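Local coordinates for secretion protein Snm4 (PDB 7B7J) that probably serves as a cytosolic, ubiquitin-like domain of EccD5, a component of the membrane-embedded pore complex of the mycobacterial ESX-5 type VII secretion system, at residues 73-76 / 82-85; 21-26 / 32-37. All coordinates share one frame; numbering follows the deposited sequence.

Contact 1 (73-76 / 82-85); sequences WMLC and PLRP
Leu83 N donates to Leu75 O across 2.7 Å, a short and almost straight bond (176° at the hydrogen) that arrives almost head-on to the carbonyl. A secondary, more bent CA-H...O contact supplements it, with Pro82 CA 3.5 Å from Leu75 O. Beside this bond a water spans the gap, accepting from Leu75 N at 2.9 Å and donating to Leu83 O at 3.0 Å. Direct pairing is limited to a single bridge, Cys76 with Pro82, and beyond it the water stands between backbones that move apart.

In this ubiquitin-like fold, 73-76 is the end of an outermost strand of the sheet, and 82-85 lies in the following loop, where the chain doubles back beside it. The proline ring meets sulfur on its strand side: Met74 SD lies 4.0 Å from Pro82 CB, and Cys76 SG is 4.0 Å from Pro82 CA. The Met74 side chain lies alongside the proline ring; with CG between backbone N and carbonyl carbon (chi1 60°) and the chain extended from there, SD is carried to the proline. Leu83 turns to the other side of the strand, where its CD1 reaches Leu75 CB at 4.1 Å.

Further out, Leu75 packs on Ile46 and Leu49 of helix 42-60, while Leu83 touches Leu89, Val94 and Leu100. Backbone hydrogen bonds of Met74 with Lys103 and of Cys76 with Trp101 tie the strand to 99-107, and Gln92 OE1 accepts from Arg84 N.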
ATOM      1  N   TRP A  73       2.790   1.323   9.066  1.00 37.23           N
ATOM      2  CA  TRP A  73       2.296   0.673   7.836  1.00 35.89           C
ATOM      3  C   TRP A  73       3.188   1.149   6.703  1.00 37.60           C
ATOM      4  O   TRP A  73       3.581   2.323   6.765  1.00 34.44           O
ATOM      5  CB  TRP A  73       0.844   1.071   7.555  1.00 36.30           C
ATOM      6  CG  TRP A  73      -0.195   0.253   8.301  1.00 39.65           C
ATOM      7  CD1 TRP A  73      -0.903   0.651   9.381  1.00 41.58           C
ATOM      8  CD2 TRP A  73      -0.484  -1.161   8.104  1.00 32.93           C
ATOM      9  NE1 TRP A  73      -1.687  -0.365   9.845  1.00 40.48           N
ATOM     10  CE2 TRP A  73      -1.423  -1.477   9.172  1.00 42.56           C
ATOM     11  CE3 TRP A  73      -0.196  -2.108   7.138  1.00 41.55           C
ATOM     12  CZ2 TRP A  73      -1.968  -2.733   9.315  1.00 45.67           C
ATOM     13  CZ3 TRP A  73      -0.718  -3.398   7.306  1.00 37.01           C
ATOM     14  CH2 TRP A  73      -1.487  -3.702   8.480  1.00 42.76           C
ATOM     15  N   MET A  74       3.598   0.235   5.824  1.00 35.17           N
ATOM     16  CA  MET A  74       4.504   0.559   4.708  1.00 30.82           C
ATOM     17  C   MET A  74       4.088  -0.197   3.439  1.00 29.96           C
ATOM     18  O   MET A  74       3.423  -1.226   3.555  1.00 29.27           O
ATOM     19  CB  MET A  74       5.925   0.342   5.217  1.00 36.93           C
ATOM     20  CG  MET A  74       6.066  -1.025   5.606  1.00 40.73           C
ATOM     21  SD  MET A  74       7.805  -1.437   6.322  1.00 44.14           S
ATOM     22  CE  MET A  74       7.882  -0.240   7.607  1.00 44.45           C
ATOM     23  N   LEU A  75       4.370   0.405   2.323  1.00 29.20           N
ATOM     24  CA  LEU A  75       4.287  -0.273   1.034  1.00 27.63           C
ATOM     25  C   LEU A  75       5.638  -0.863   0.646  1.00 28.42           C
ATOM     26  O   LEU A  75       6.579  -0.075   0.585  1.00 31.69           O
ATOM     27  CB  LEU A  75       3.755   0.604  -0.080  1.00 28.17           C
ATOM     28  CG  LEU A  75       2.297   0.946   0.150  1.00 30.33           C
ATOM     29  CD1 LEU A  75       2.129   2.195  -0.824  1.00 37.15           C
ATOM     30  CD2 LEU A  75       1.378  -0.220  -0.209  1.00 31.23           C
ATOM     31  N   CYS A  76       5.657  -2.132   0.456  1.00 25.52           N
ATOM     32  CA  CYS A  76       6.928  -2.908   0.266  1.00 26.67           C
ATOM     33  C   CYS A  76       6.980  -3.605  -1.150  1.00 26.17           C
ATOM     34  O   CYS A  76       6.009  -4.085  -1.682  1.00 23.58           O
ATOM     35  CB  CYS A  76       7.138  -3.996   1.342  1.00 28.42           C
ATOM     36  SG  CYS A  76       7.299  -3.231   2.960  1.00 32.56           S
ATOM     37  N   PRO A  82      10.970  -1.342   1.715  1.00 28.76           N
ATOM     38  CA  PRO A  82       9.869  -0.396   1.819  1.00 28.91           C
ATOM     39  C   PRO A  82      10.029   0.776   0.854  1.00 30.35           C
ATOM     40  O   PRO A  82      11.166   1.247   0.720  1.00 34.72           O
ATOM     41  CB  PRO A  82       9.956   0.026   3.301  1.00 35.78           C
ATOM     42  CG  PRO A  82      11.345  -0.144   3.591  1.00 36.59           C
ATOM     43  CD  PRO A  82      11.933  -1.305   2.896  1.00 33.82           C
ATOM     44  N   LEU A  83       8.959   1.237   0.325  1.00 30.92           N
ATOM     45  CA  LEU A  83       8.986   2.539  -0.403  1.00 31.41           C
ATOM     46  C   LEU A  83       9.351   3.635   0.612  1.00 32.59           C
ATOM     47  O   LEU A  83       8.849   3.561   1.771  1.00 33.90           O
ATOM     48  CB  LEU A  83       7.680   2.901  -1.118  1.00 31.86           C
ATOM     49  CG  LEU A  83       7.244   1.921  -2.270  1.00 30.07           C
ATOM     50  CD1 LEU A  83       6.029   2.426  -2.966  1.00 31.55           C
ATOM     51  CD2 LEU A  83       8.392   1.581  -3.184  1.00 32.02           C
ATOM     52  N   ARG A  84       9.993   4.711   0.270  1.00 32.81           N
ATOM     53  CA  ARG A  84      10.314   5.932   1.005  1.00 33.04           C
ATOM     54  C   ARG A  84       9.073   6.720   1.154  1.00 32.76           C
ATOM     55  O   ARG A  84       8.362   6.900   0.181  1.00 30.38           O
ATOM     56  CB  ARG A  84      11.472   6.688   0.306  1.00 36.25           C
ATOM     57  CG  ARG A  84      12.725   5.836   0.377  1.00 41.71           C
ATOM     58  CD  ARG A  84      13.940   6.281  -0.284  1.00 62.17           C
ATOM     59  NE  ARG A  84      14.146   7.461   0.507  1.00 71.78           N
ATOM     60  CZ  ARG A  84      15.074   8.369   0.295  1.00 75.14           C
ATOM     61  NH1 ARG A  84      15.870   8.233  -0.744  1.00 69.23           N
ATOM     62  NH2 ARG A  84      15.208   9.384   1.145  1.00 77.53           N
ATOM     63  N   PRO A  85       8.809   7.232   2.244  1.00 32.54           N
ATOM     64  CA  PRO A  85       7.553   7.935   2.469  1.00 34.17           C
ATOM     65  C   PRO A  85       7.556   9.257   1.720  1.00 36.82           C
ATOM     66  O   PRO A  85       6.427   9.742   1.346  1.00 33.90           O
ATOM     67  CB  PRO A  85       7.502   8.159   3.976  1.00 38.40           C
ATOM     68  CG  PRO A  85       8.971   8.122   4.304  1.00 46.53           C
ATOM     69  CD  PRO A  85       9.536   6.964   3.522  1.00 35.85           C
TER
HETATM   70  O   HOH W   1       6.116   2.694   2.575  1.00 31.21           O

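Contact 2 (21-26 / 32-37); sequences AVVAIM and IAVVLD
The N-terminal beta hairpin of the ubiquitin-like fold supplies this contact, strand 21-26 running antiparallel to 32-37. Three hydrogen-bonded pairs, Ala21 with Leu36, Val23 with Val34 and Ile25 with Ile32, each contribute two backbone bonds. The shortest runs from Ile32 N to Ile25 O at 2.8 Å. The longest, from Val34 N to Val23 O, measures 3.1 Å. Between them lie the non-hydrogen-bonded pairs Val22-Val35 and Ala24-Ala33. The segments diverge from strict antiparallel, their directions making an angle of 144°, a marked twist.

Side chains of the hydrogen-bonded pairs share one face, with Val23 CG2 at the middle. With CG1 of Val23 anti to the carbonyl carbon (chi1 -49°), Val23 CG2 falls between backbone N and carbonyl carbon, and there it meets Val34 CG2 at 3.5 Å, tighter than usual for two carbons. Leu36 crosses Val23 at about a right angle, bringing CD1 to 3.5 Å from Val23 CG2. Farther along 21-26, Ile25 also lies roughly perpendicular to Val34, with Ile25 CG1 3.8 Å from Val34 CG2. The reverse face is sparser: Val22 and Val35 touch through their CG2 methyls at 4.3 Å, on the surface.

Helix 42-60 packs on the first face, Leu49 against Ile25 and Val53 against Ile32, while Leu89, from a loop, touches Ala21 and Leu36. Strand 20-27 continues the sheet to 99-107, and 30-37 forms its outermost strand within the chain.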
ATOM      1  N   ALA A  21      -0.983   6.014 -11.697  1.00 28.22           N
ATOM      2  CA  ALA A  21      -0.302   4.709 -11.804  1.00 28.88           C
ATOM      3  C   ALA A  21      -1.378   3.704 -11.422  1.00 30.63           C
ATOM      4  O   ALA A  21      -1.993   3.775 -10.340  1.00 30.64           O
ATOM      5  CB  ALA A  21       0.916   4.694 -10.877  1.00 31.97           C
ATOM      6  N   VAL A  22      -1.473   2.623 -12.183  1.00 27.83           N
ATOM      7  CA  VAL A  22      -2.315   1.458 -11.875  1.00 25.59           C
ATOM      8  C   VAL A  22      -1.403   0.388 -11.196  1.00 28.56           C
ATOM      9  O   VAL A  22      -0.479  -0.156 -11.863  1.00 30.92           O
ATOM     10  CB  VAL A  22      -2.863   0.951 -13.228  1.00 29.46           C
ATOM     11  CG1 VAL A  22      -3.696  -0.356 -12.967  1.00 30.90           C
ATOM     12  CG2 VAL A  22      -3.670   2.013 -13.938  1.00 30.88           C
ATOM     13  N   VAL A  23      -1.731   0.085  -9.928  1.00 29.09           N
ATOM     14  CA  VAL A  23      -0.868  -0.742  -9.109  1.00 27.40           C
ATOM     15  C   VAL A  23      -1.691  -1.885  -8.600  1.00 29.86           C
ATOM     16  O   VAL A  23      -2.808  -1.652  -8.266  1.00 28.55           O
ATOM     17  CB  VAL A  23      -0.195   0.108  -8.085  1.00 30.48           C
ATOM     18  CG1 VAL A  23       0.484   1.376  -8.537  1.00 30.20           C
ATOM     19  CG2 VAL A  23      -1.015   0.611  -7.015  1.00 37.99           C
ATOM     20  N   ALA A  24      -1.023  -2.963  -8.356  1.00 24.05           N
ATOM     21  CA  ALA A  24      -1.599  -4.109  -7.659  1.00 25.30           C
ATOM     22  C   ALA A  24      -1.133  -4.093  -6.173  1.00 25.76           C
ATOM     23  O   ALA A  24       0.094  -3.978  -5.998  1.00 26.28           O
ATOM     24  CB  ALA A  24      -1.136  -5.265  -8.352  1.00 25.82           C
ATOM     25  N   ILE A  25      -2.069  -3.999  -5.250  1.00 22.09           N
ATOM     26  CA  ILE A  25      -1.799  -4.031  -3.800  1.00 22.49           C
ATOM     27  C   ILE A  25      -2.079  -5.416  -3.201  1.00 25.58           C
ATOM     28  O   ILE A  25      -3.219  -5.929  -3.453  1.00 29.44           O
ATOM     29  CB  ILE A  25      -2.532  -2.884  -3.045  1.00 26.18           C
ATOM     30  CG1 ILE A  25      -2.267  -1.572  -3.751  1.00 26.84           C
ATOM     31  CG2 ILE A  25      -2.134  -2.895  -1.621  1.00 27.49           C
ATOM     32  CD1 ILE A  25      -0.878  -1.060  -3.623  1.00 25.64           C
ATOM     33  N   MET A  26      -1.063  -6.025  -2.584  1.00 25.77           N
ATOM     34  CA  MET A  26      -1.351  -7.311  -1.938  1.00 28.59           C
ATOM     35  C   MET A  26      -1.656  -6.973  -0.475  1.00 26.54           C
ATOM     36  O   MET A  26      -0.741  -6.403   0.225  1.00 26.67           O
ATOM     37  CB  MET A  26      -0.210  -8.266  -2.116  1.00 27.01           C
ATOM     38  CG  MET A  26       0.229  -8.451  -3.469  1.00 30.98           C
ATOM     39  SD  MET A  26      -1.075  -9.346  -4.415  1.00 34.34           S
ATOM     40  CE  MET A  26      -1.353 -10.853  -3.574  1.00 37.02           C
ATOM     41  N   ILE A  32      -5.602  -6.400  -4.873  1.00 25.99           N
ATOM     42  CA  ILE A  32      -6.532  -5.264  -5.133  1.00 27.13           C
ATOM     43  C   ILE A  32      -5.924  -4.257  -6.123  1.00 29.93           C
ATOM     44  O   ILE A  32      -4.850  -3.812  -5.887  1.00 28.83           O
ATOM     45  CB  ILE A  32      -6.798  -4.587  -3.799  1.00 30.92           C
ATOM     46  CG1 ILE A  32      -7.402  -5.576  -2.786  1.00 28.95           C
ATOM     47  CG2 ILE A  32      -7.670  -3.341  -3.916  1.00 31.42           C
ATOM     48  CD1 ILE A  32      -7.098  -5.143  -1.417  1.00 33.04           C
ATOM     49  N   ALA A  33      -6.628  -4.042  -7.241  1.00 26.32           N
ATOM     50  CA  ALA A  33      -6.128  -3.135  -8.261  1.00 29.30           C
ATOM     51  C   ALA A  33      -6.593  -1.724  -7.840  1.00 28.95           C
ATOM     52  O   ALA A  33      -7.826  -1.511  -7.574  1.00 27.63           O
ATOM     53  CB  ALA A  33      -6.760  -3.493  -9.598  1.00 28.48           C
ATOM     54  N   VAL A  34      -5.706  -0.748  -7.921  1.00 26.16           N
ATOM     55  CA  VAL A  34      -6.098   0.659  -7.695  1.00 27.23           C
ATOM     56  C   VAL A  34      -5.425   1.575  -8.644  1.00 27.36           C
ATOM     57  O   VAL A  34      -4.319   1.310  -8.984  1.00 28.59           O
ATOM     58  CB  VAL A  34      -5.676   1.033  -6.236  1.00 33.19           C
ATOM     59  CG1 VAL A  34      -6.552   0.395  -5.173  1.00 44.99           C
ATOM     60  CG2 VAL A  34      -4.311   0.771  -5.887  1.00 34.04           C
ATOM     61  N   VAL A  35      -6.043   2.652  -8.863  1.00 26.36           N
ATOM     62  CA  VAL A  35      -5.518   3.851  -9.566  1.00 28.51           C
ATOM     63  C   VAL A  35      -5.079   4.843  -8.547  1.00 27.78           C
ATOM     64  O   VAL A  35      -5.929   5.376  -7.832  1.00 28.86           O
ATOM     65  CB  VAL A  35      -6.474   4.379 -10.614  1.00 31.22           C
ATOM     66  CG1 VAL A  35      -5.828   5.499 -11.430  1.00 33.63           C
ATOM     67  CG2 VAL A  35      -7.048   3.385 -11.700  1.00 29.35           C
ATOM     68  N   LEU A  36      -3.777   5.124  -8.556  1.00 25.47           N
ATOM     69  CA  LEU A  36      -3.165   6.070  -7.541  1.00 29.03           C
ATOM     70  C   LEU A  36      -2.525   7.302  -8.203  1.00 33.01           C
ATOM     71  O   LEU A  36      -2.019   7.234  -9.328  1.00 29.91           O
ATOM     72  CB  LEU A  36      -2.217   5.447  -6.643  1.00 27.77           C
ATOM     73  CG  LEU A  36      -2.673   4.251  -5.865  1.00 27.49           C
ATOM     74  CD1 LEU A  36      -1.537   3.514  -5.103  1.00 32.26           C
ATOM     75  CD2 LEU A  36      -3.735   4.705  -4.912  1.00 32.31           C
ATOM     76  N   ASP A  37      -2.560   8.436  -7.542  1.00 27.40           N
ATOM     77  CA  ASP A  37      -1.767   9.600  -8.024  1.00 27.00           C
ATOM     78  C   ASP A  37      -0.291   9.143  -8.118  1.00 29.21           C
ATOM     79  O   ASP A  37       0.292   8.807  -7.106  1.00 28.56           O
ATOM     80  CB  ASP A  37      -1.941  10.770  -7.074  1.00 29.23           C
ATOM     81  CG  ASP A  37      -1.317  12.132  -7.397  1.00 38.18           C
ATOM     82  OD1 ASP A  37      -0.246  12.211  -7.830  1.00 32.86           O
ATOM     83  OD2 ASP A  37      -1.917  13.050  -6.944  1.00 43.05           O
TER

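In the fold
Contacts 1 and 2 both reach the same four-stranded mixed sheet, their centres about 14 Å apart on opposite sides of the chain's centre. Strand order is 30-37, 20-27, 99-107, 70-76, so contact 2 holds one margin and contact 1 the other, with 99-107 between them. They follow in series along the chain, the hairpin being complete before 73-76 begins. Beneath helix 42-60 they meet directly: Leu75 CD2 packs 4.2 Å from Ile25 CD1, and Leu49 touches both residues. Leu89 and Leu100 also reach side chains of each contact, so both contribute to one hydrophobic core of the ubiquitin-like domain.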